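Local coordinates for protein GH26C (Muricauda sp. MAR_2010_75, PDB 6Q78) that probably hydrolyses beta-1,4-mannosidic linkages in mannans, as a family 26 glycoside hydrolase with the activity of an endo-mannanase, at residues A[331-342]-A[369-380]. Numbering follows the deposited sequence.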
loop_
_atom_site.group_PDB
_atom_site.type_symbol
_atom_site.label_atom_id
_atom_site.label_comp_id
_atom_site.label_asym_id
_atom_site.label_seq_id
_atom_site.Cartn_x
_atom_site.Cartn_y
_atom_site.Cartn_z
ATOM N N ALA A 331 4.105 8.226 7.568
ATOM C CA ALA A 331 2.749 7.749 7.834
ATOM C C ALA A 331 1.916 7.717 6.550
ATOM O O ALA A 331 2.195 8.440 5.580
ATOM C CB ALA A 331 2.063 8.624 8.889
ATOM N N SER A 332 0.874 6.866 6.547
ATOM C CA SER A 332 0.037 6.758 5.349
ATOM C C SER A 332 -1.307 6.150 5.682
ATOM O O SER A 332 -1.411 5.296 6.567
ATOM C CB SER A 332 0.708 5.900 4.248
ATOM O OG SER A 332 -0.220 5.501 3.228
ATOM N N LEU A 333 -2.353 6.612 4.984
ATOM C CA LEU A 333 -3.615 5.869 4.917
ATOM C C LEU A 333 -3.481 4.995 3.674
ATOM O O LEU A 333 -3.751 5.412 2.540
ATOM C CB LEU A 333 -4.803 6.834 4.842
ATOM C CG LEU A 333 -6.198 6.182 4.740
ATOM C CD1 LEU A 333 -6.491 5.331 6.003
ATOM C CD2 LEU A 333 -7.262 7.318 4.597
ATOM N N THR A 334 -3.051 3.746 3.874
ATOM C CA THR A 334 -2.623 2.900 2.758
ATOM C C THR A 334 -3.778 2.340 1.903
ATOM O O THR A 334 -3.533 1.956 0.759
ATOM C CB THR A 334 -1.671 1.775 3.231
ATOM O OG1 THR A 334 -2.165 1.192 4.444
ATOM C CG2 THR A 334 -0.313 2.324 3.537
ATOM N N GLU A 335 -5.008 2.304 2.401
ATOM C CA GLU A 335 -6.179 1.950 1.606
ATOM C C GLU A 335 -7.330 2.734 2.181
ATOM O O GLU A 335 -7.494 2.775 3.405
ATOM C CB GLU A 335 -6.627 0.495 1.749
ATOM C CG GLU A 335 -5.722 -0.483 1.046
ATOM C CD GLU A 335 -6.324 -1.857 0.981
ATOM O OE1 GLU A 335 -7.572 -1.978 0.873
ATOM O OE2 GLU A 335 -5.529 -2.854 0.996
ATOM N N THR A 336 -8.166 3.292 1.294
ATOM C CA THR A 336 -9.406 3.915 1.721
ATOM C C THR A 336 -10.347 3.994 0.525
ATOM O O THR A 336 -10.022 3.565 -0.594
ATOM C CB THR A 336 -9.150 5.304 2.330
ATOM O OG1 THR A 336 -10.314 5.740 3.061
ATOM C CG2 THR A 336 -8.782 6.313 1.232
ATOM N N GLY A 337 -11.543 4.510 0.790
ATOM C CA GLY A 337 -12.540 4.653 -0.252
ATOM C C GLY A 337 -13.928 4.406 0.292
ATOM O O GLY A 337 -14.123 3.851 1.381
ATOM N N TYR A 338 -14.908 4.870 -0.460
ATOM C CA TYR A 338 -16.313 4.538 -0.245
ATOM C C TYR A 338 -16.809 3.978 -1.570
ATOM O O TYR A 338 -16.858 4.705 -2.570
ATOM C CB TYR A 338 -17.143 5.758 0.158
ATOM C CG TYR A 338 -18.599 5.378 0.306
ATOM C CD1 TYR A 338 -19.012 4.581 1.351
ATOM C CD2 TYR A 338 -19.563 5.805 -0.610
ATOM C CE1 TYR A 338 -20.333 4.203 1.489
ATOM C CE2 TYR A 338 -20.899 5.436 -0.464
ATOM C CZ TYR A 338 -21.255 4.623 0.586
ATOM O OH TYR A 338 -22.577 4.236 0.751
ATOM N N PHE A 339 -17.138 2.690 -1.591
ATOM C CA PHE A 339 -17.499 2.018 -2.834
ATOM C C PHE A 339 -18.949 2.308 -3.208
ATOM O O PHE A 339 -19.861 2.125 -2.392
ATOM C CB PHE A 339 -17.306 0.508 -2.708
ATOM C CG PHE A 339 -15.885 0.063 -2.538
ATOM C CD1 PHE A 339 -15.041 -0.044 -3.624
ATOM C CD2 PHE A 339 -15.419 -0.325 -1.290
ATOM C CE1 PHE A 339 -13.731 -0.504 -3.462
ATOM C CE2 PHE A 339 -14.115 -0.763 -1.117
ATOM C CZ PHE A 339 -13.266 -0.850 -2.210
ATOM N N VAL A 340 -19.158 2.741 -4.455
ATOM C CA VAL A 340 -20.473 3.081 -4.984
ATOM C C VAL A 340 -20.817 2.095 -6.084
ATOM O O VAL A 340 -20.041 1.912 -7.029
ATOM C CB VAL A 340 -20.493 4.517 -5.540
ATOM C CG1 VAL A 340 -21.837 4.828 -6.186
ATOM C CG2 VAL A 340 -20.203 5.520 -4.439
ATOM N N THR A 341 -21.990 1.467 -5.965
ATOM C CA THR A 341 -22.581 0.651 -7.024
ATOM C C THR A 341 -23.985 1.208 -7.230
ATOM O O THR A 341 -24.836 1.071 -6.349
ATOM C CB THR A 341 -22.609 -0.822 -6.597
ATOM O OG1 THR A 341 -21.283 -1.232 -6.216
ATOM C CG2 THR A 341 -23.094 -1.721 -7.732
ATOM N N LEU A 342 -24.220 1.880 -8.367
ATOM C CA LEU A 342 -25.406 2.736 -8.483
ATOM C C LEU A 342 -26.713 1.952 -8.415
ATOM O O LEU A 342 -27.750 2.525 -8.048
ATOM C CB LEU A 342 -25.331 3.594 -9.747
ATOM C CG LEU A 342 -24.190 4.617 -9.738
ATOM C CD1 LEU A 342 -24.069 5.298 -11.096
ATOM C CD2 LEU A 342 -24.402 5.653 -8.641
ATOM N N PHE A 369 1.165 9.621 1.744
ATOM C CA PHE A 369 0.302 9.221 0.641
ATOM C C PHE A 369 -0.956 8.564 1.155
ATOM O O PHE A 369 -1.013 8.080 2.290
ATOM C CB PHE A 369 1.024 8.308 -0.365
ATOM C CG PHE A 369 1.383 6.957 0.171
ATOM C CD1 PHE A 369 2.589 6.749 0.775
ATOM C CD2 PHE A 369 0.517 5.888 0.026
ATOM C CE1 PHE A 369 2.946 5.450 1.249
ATOM C CE2 PHE A 369 0.875 4.589 0.463
ATOM C CZ PHE A 369 2.088 4.391 1.067
ATOM N N THR A 370 -1.985 8.577 0.304
ATOM C CA THR A 370 -3.144 7.732 0.506
ATOM C C THR A 370 -3.484 7.064 -0.809
ATOM O O THR A 370 -3.120 7.553 -1.876
ATOM C CB THR A 370 -4.303 8.488 1.135
ATOM O OG1 THR A 370 -5.331 7.537 1.482
ATOM C CG2 THR A 370 -4.849 9.499 0.166
ATOM N N MET A 371 -4.164 5.929 -0.736
ATOM C CA MET A 371 -4.499 5.170 -1.941
ATOM C C MET A 371 -5.919 4.630 -1.882
ATOM O O MET A 371 -6.323 4.018 -0.888
ATOM C CB MET A 371 -3.523 4.003 -2.122
ATOM C CG MET A 371 -3.606 3.316 -3.519
ATOM S SD MET A 371 -2.769 1.724 -3.519
ATOM C CE MET A 371 -3.918 0.693 -2.582
ATOM N N PHE A 372 -6.653 4.839 -2.969
ATOM C CA PHE A 372 -7.961 4.242 -3.168
ATOM C C PHE A 372 -7.812 2.818 -3.695
ATOM O O PHE A 372 -6.848 2.490 -4.411
ATOM C CB PHE A 372 -8.697 5.069 -4.225
ATOM C CG PHE A 372 -9.079 6.446 -3.743
ATOM C CD1 PHE A 372 -10.134 6.605 -2.859
ATOM C CD2 PHE A 372 -8.383 7.585 -4.163
ATOM C CE1 PHE A 372 -10.494 7.872 -2.389
ATOM C CE2 PHE A 372 -8.771 8.851 -3.702
ATOM C CZ PHE A 372 -9.819 8.986 -2.817
ATOM N N TRP A 373 -8.774 1.959 -3.336
ATOM C CA TRP A 373 -8.828 0.655 -3.974
ATOM C C TRP A 373 -9.241 0.810 -5.440
ATOM O O TRP A 373 -9.528 1.909 -5.911
ATOM C CB TRP A 373 -9.716 -0.317 -3.179
ATOM C CG TRP A 373 -9.385 -1.745 -3.446
ATOM C CD1 TRP A 373 -10.228 -2.699 -3.949
ATOM C CD2 TRP A 373 -8.115 -2.403 -3.237
ATOM N NE1 TRP A 373 -9.568 -3.897 -4.087
ATOM C CE2 TRP A 373 -8.276 -3.750 -3.652
ATOM C CE3 TRP A 373 -6.874 -1.986 -2.731
ATOM C CZ2 TRP A 373 -7.234 -4.686 -3.595
ATOM C CZ3 TRP A 373 -5.832 -2.921 -2.680
ATOM C CH2 TRP A 373 -6.026 -4.253 -3.116
ATOM N N TYR A 374 -9.250 -0.293 -6.182
ATOM C CA TYR A 374 -9.510 -0.200 -7.615
ATOM C C TYR A 374 -10.987 0.071 -7.922
ATOM O O TYR A 374 -11.897 -0.233 -7.132
ATOM C CB TYR A 374 -8.983 -1.403 -8.407
ATOM C CG TYR A 374 -9.320 -2.799 -7.934
ATOM C CD1 TYR A 374 -10.631 -3.262 -7.886
ATOM C CD2 TYR A 374 -8.298 -3.677 -7.580
ATOM C CE1 TYR A 374 -10.914 -4.590 -7.492
ATOM C CE2 TYR A 374 -8.574 -4.980 -7.195
ATOM C CZ TYR A 374 -9.857 -5.417 -7.158
ATOM O OH TYR A 374 -10.123 -6.730 -6.762
ATOM N N ASN A 375 -11.218 0.621 -9.110
ATOM C CA ASN A 375 -12.548 0.619 -9.728
ATOM C C ASN A 375 -12.690 -0.640 -10.560
ATOM O O ASN A 375 -11.723 -1.084 -11.174
ATOM C CB ASN A 375 -12.666 1.820 -10.676
ATOM C CG ASN A 375 -12.747 3.168 -9.957
ATOM O OD1 ASN A 375 -12.981 3.259 -8.751
ATOM N ND2 ASN A 375 -12.556 4.243 -10.736
ATOM N N TYR A 376 -13.889 -1.225 -10.579
ATOM C CA TYR A 376 -14.043 -2.511 -11.251
ATOM C C TYR A 376 -15.505 -2.732 -11.612
ATOM O O TYR A 376 -16.376 -2.630 -10.748
ATOM C CB TYR A 376 -13.586 -3.629 -10.292
ATOM C CG TYR A 376 -13.693 -5.021 -10.872
ATOM C CD1 TYR A 376 -12.761 -5.488 -11.784
ATOM C CD2 TYR A 376 -14.723 -5.862 -10.503
ATOM C CE1 TYR A 376 -12.860 -6.771 -12.319
ATOM C CE2 TYR A 376 -14.828 -7.136 -11.028
ATOM C CZ TYR A 376 -13.890 -7.580 -11.928
ATOM O OH TYR A 376 -14.004 -8.857 -12.442
ATOM N N GLN A 377 -15.761 -3.016 -12.895
ATOM C CA GLN A 377 -17.122 -3.259 -13.374
ATOM C C GLN A 377 -18.049 -2.120 -12.955
ATOM O O GLN A 377 -17.760 -0.968 -13.271
ATOM C CB GLN A 377 -17.615 -4.643 -12.944
ATOM C CG GLN A 377 -16.727 -5.742 -13.515
ATOM C CD GLN A 377 -17.256 -7.145 -13.271
ATOM O OE1 GLN A 377 -18.068 -7.380 -12.373
ATOM N NE2 GLN A 377 -16.791 -8.093 -14.086
ATOM N N ASP A 378 -19.149 -2.401 -12.238
ATOM C CA ASP A 378 -20.092 -1.341 -11.882
ATOM C C ASP A 378 -19.835 -0.711 -10.525
ATOM O O ASP A 378 -20.704 0.010 -10.020
ATOM C CB ASP A 378 -21.526 -1.871 -11.932
ATOM C CG ASP A 378 -21.981 -2.138 -13.336
ATOM O OD1 ASP A 378 -21.707 -1.300 -14.219
ATOM O OD2 ASP A 378 -22.607 -3.196 -13.553
ATOM N N THR A 379 -18.665 -0.933 -9.935
ATOM C CA THR A 379 -18.361 -0.449 -8.600
ATOM C C THR A 379 -17.164 0.474 -8.677
ATOM O O THR A 379 -16.129 0.101 -9.227
ATOM C CB THR A 379 -18.070 -1.630 -7.664
ATOM O OG1 THR A 379 -19.243 -2.456 -7.600
ATOM C CG2 THR A 379 -17.758 -1.131 -6.264
ATOM N N TYR A 380 -17.293 1.662 -8.118
ATOM C CA TYR A 380 -16.203 2.620 -8.212
ATOM C C TYR A 380 -15.989 3.284 -6.867
ATOM O O TYR A 380 -16.936 3.527 -6.111
ATOM C CB TYR A 380 -16.479 3.706 -9.290
ATOM C CG TYR A 380 -17.669 4.651 -9.056
ATOM C CD1 TYR A 380 -18.961 4.267 -9.371
ATOM C CD2 TYR A 380 -17.476 5.941 -8.558
ATOM C CE1 TYR A 380 -20.046 5.132 -9.193
ATOM C CE2 TYR A 380 -18.562 6.830 -8.380
ATOM C CZ TYR A 380 -19.844 6.411 -8.699
ATOM O OH TYR A 380 -20.946 7.260 -8.563
HETATM O O HOH W 1 -22.570 1.776 -10.927
#
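Two neighbouring parallel strands of the family 26 TIM barrel, 331-334 and 369-372, meet where Ser332 lies against Phe369 and Leu333 against Thr370, their axes 5.0 Å apart. Ser332 CB sits over the face of the Phe369 ring, 3.8 Å from its centroid, while OG, anti to the backbone N (chi1 165°), bonds Phe369 O from above the carbonyl plane at 2.9 Å. Replacing Phe369 by an alanine would probably leave the Ser332 side chain without its aromatic floor and open a gap beside Thr334 CG2. On the other face of the sheet, Thr370 OG1 donates in plane to a lone pair of Leu333 O (2.9 Å), which also takes a weak bond from Met371 N. A beta bulge then shifts the register, and Thr336 N reaches Met371 O at 2.9 Å. Within the bulge the Glu335 carboxylate lies beside CE3 and CZ3 of the Trp373 indole, the two planes only 18° apart and Glu335 OE1 3.7 Å from Trp373 CE3. Arg223 and Tyr299 hold its two oxygens, and OE2 also bonds a Tris molecule, probably from the crystallisation liquor, consistent with a place in the substrate cleft, which in TIM barrels lies at the C-terminal ends of the strands. Farther along, 340-341 and 379-380 form a short antiparallel pair, with Val340 and Tyr380 exchanging two nearly straight backbone bonds. Val340 CB lies over the Tyr380 ring, Val340 CG1 3.5 Å from Tyr380 CE1. Thr341 OG1 and Thr379 OG1 are hydrogen-bonded at 2.8 Å. Strand 293-298 flanks 331-334 and strand 81-86 flanks 369-372, while helix 351-361 of the beta-alpha-beta crossover packs Leu360 on Leu333 and Thr370, and Leu356 on Phe372.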